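Local coordinates for molybdate-binding protein MolA (Haemophilus influenzae, PDB 3PSH) that binds molybdate and tungstate in the periplasm and delivers molybdate to the MolBC membrane transporter for low-affinity import, at residues H26-I31 / E145-V150. Residues are numbered along the deposited sequence; the frame is centred on the assembly and turned at random.
With MOO (molybdate ion), chain B.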
# COMPACT_ATOMS: atom_id res chain seq x y z
N HIS A 26 2.96 -1.06 -8.21
CA HIS A 26 3.08 -2.16 -7.29
C HIS A 26 1.82 -2.46 -6.47
O HIS A 26 1.51 -3.59 -6.18
CB HIS A 26 4.28 -1.96 -6.31
CG HIS A 26 4.31 -0.62 -5.63
ND1 HIS A 26 4.44 0.57 -6.32
CD2 HIS A 26 4.30 -0.27 -4.31
CE1 HIS A 26 4.49 1.59 -5.48
NE2 HIS A 26 4.32 1.10 -4.26
N GLN A 27 1.05 -1.40 -6.20
CA GLN A 27 -0.17 -1.60 -5.39
C GLN A 27 -1.17 -2.43 -6.18
O GLN A 27 -1.74 -3.43 -5.69
CB GLN A 27 -0.84 -0.32 -4.96
CG GLN A 27 0.19 0.37 -3.99
CD GLN A 27 0.98 1.45 -4.64
OE1 GLN A 27 1.22 1.47 -5.85
NE2 GLN A 27 1.44 2.39 -3.77
N THR A 28 -1.38 -2.00 -7.43
CA THR A 28 -2.30 -2.81 -8.25
C THR A 28 -1.69 -4.24 -8.48
O THR A 28 -2.43 -5.21 -8.49
CB THR A 28 -2.45 -2.17 -9.61
OG1 THR A 28 -3.23 -0.97 -9.50
CG2 THR A 28 -3.10 -3.14 -10.60
N LEU A 29 -0.36 -4.38 -8.67
CA LEU A 29 0.26 -5.68 -8.86
C LEU A 29 -0.09 -6.59 -7.68
O LEU A 29 -0.45 -7.71 -7.89
CB LEU A 29 1.80 -5.52 -9.09
CG LEU A 29 2.58 -6.81 -9.39
CD1 LEU A 29 1.82 -7.65 -10.51
CD2 LEU A 29 3.95 -6.35 -9.87
N ASN A 30 0.05 -6.09 -6.43
CA ASN A 30 -0.15 -6.92 -5.24
C ASN A 30 -1.65 -7.31 -5.22
O ASN A 30 -1.96 -8.42 -4.90
CB ASN A 30 0.27 -6.07 -4.01
CG ASN A 30 0.03 -6.80 -2.70
OD1 ASN A 30 0.19 -8.05 -2.63
ND2 ASN A 30 -0.30 -6.03 -1.67
N ILE A 31 -2.52 -6.37 -5.53
CA ILE A 31 -3.98 -6.75 -5.66
C ILE A 31 -4.19 -7.87 -6.67
O ILE A 31 -4.91 -8.84 -6.38
CB ILE A 31 -4.89 -5.48 -5.85
CG1 ILE A 31 -4.84 -4.56 -4.59
CG2 ILE A 31 -6.36 -5.94 -6.34
CD1 ILE A 31 -5.34 -3.19 -4.82
N GLU A 145 -12.42 -3.47 -6.66
CA GLU A 145 -13.56 -3.83 -7.61
C GLU A 145 -13.21 -3.62 -9.05
O GLU A 145 -13.56 -4.48 -9.94
CB GLU A 145 -14.88 -3.20 -7.22
CG GLU A 145 -15.35 -3.69 -5.82
CD GLU A 145 -16.47 -2.81 -5.25
OE1 GLU A 145 -16.68 -1.70 -5.77
OE2 GLU A 145 -17.05 -3.22 -4.24
N LEU A 146 -12.53 -2.52 -9.31
CA LEU A 146 -12.15 -2.14 -10.76
C LEU A 146 -11.12 -3.13 -11.30
O LEU A 146 -11.27 -3.62 -12.40
CB LEU A 146 -11.66 -0.70 -10.83
CG LEU A 146 -11.00 -0.29 -12.17
CD1 LEU A 146 -12.16 -0.35 -13.30
CD2 LEU A 146 -10.51 1.25 -12.03
N ILE A 147 -10.06 -3.42 -10.53
CA ILE A 147 -9.01 -4.33 -11.01
C ILE A 147 -9.67 -5.71 -11.22
O ILE A 147 -9.38 -6.39 -12.21
CB ILE A 147 -7.85 -4.39 -9.97
CG1 ILE A 147 -7.29 -2.97 -9.81
CG2 ILE A 147 -6.83 -5.46 -10.36
CD1 ILE A 147 -6.38 -2.69 -8.56
N ALA A 148 -10.51 -6.13 -10.29
CA ALA A 148 -11.14 -7.44 -10.44
C ALA A 148 -12.03 -7.45 -11.69
O ALA A 148 -12.14 -8.47 -12.37
CB ALA A 148 -11.86 -7.87 -9.16
N GLU A 149 -12.69 -6.34 -11.98
CA GLU A 149 -13.61 -6.35 -13.19
C GLU A 149 -12.75 -6.46 -14.39
O GLU A 149 -13.03 -7.21 -15.30
CB GLU A 149 -14.36 -5.01 -13.21
CG GLU A 149 -15.23 -4.72 -14.53
CD GLU A 149 -15.95 -3.38 -14.46
OE1 GLU A 149 -15.66 -2.50 -13.61
OE2 GLU A 149 -16.80 -3.14 -15.34
N VAL A 150 -11.66 -5.69 -14.44
CA VAL A 150 -10.80 -5.76 -15.67
C VAL A 150 -10.33 -7.20 -15.90
O VAL A 150 -10.37 -7.70 -17.07
CB VAL A 150 -9.59 -4.75 -15.60
CG1 VAL A 150 -8.49 -4.90 -16.67
CG2 VAL A 150 -10.13 -3.32 -15.52
MO MOO B . 3.50 3.58 -1.22
O1 MOO B . 4.11 3.98 0.31
O2 MOO B . 3.48 4.96 -2.26
O3 MOO B . 1.91 3.01 -1.08
O4 MOO B . 4.40 2.25 -1.76
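I147 reaches across from the helix of 145-150 and sets the end of its side chain between T28 and I31, one turn apart on the helix of 26-31. From CB, whose bond to CA points toward that helix, the chain divides. With CG1 beside the backbone N (chi1 -60°), CG2 is turned to meet I31 CG2 at 4.1 Å. CG1 carries the chain on in extended form, and CD1 does most of the touching: it lies 3.7 Å from T28 OG1 and also meets T28 CG2. The same I147 CD1 is 3.9 Å from I31 CD1. The two isoleucines run at about a right angle to each other, so they meet through methyl groups rather than along their lengths. The helices come close here, with T28 CA 7.4 Å from I147 CA, and a branched isoleucine suits the place because CD1 touches both T28 and I31 while CG2 adds a second contact to I31; threonine offers a methyl beside its hydroxyl, and I112 of strand 109-112 adds apolar cover to both T28 and I147.

The first turn of helix 26-34 serves the ligand. H26 NE2 donates in the ring plane to molybdate O4 over 2.8 Å, nearly straight at 162°, while Q27, bent at chi2, brings its amide NE2 to O3 along a more angled bond (139°). Q27 OE1 lies above one face of the H26 ring, 3.2 Å from its plane and toward the rim. N-H donors suit the oxygens of an oxyanion; Y196, R243 and the backbone N atoms of G279 and Y280 complete the grip. A ligand-binding helix start following strand 21-24 of a parallel sheet, with helix 132-151 packed against it, belongs to the N-terminal lobe of a two-lobed periplasmic binding protein of the Fe/B12 family.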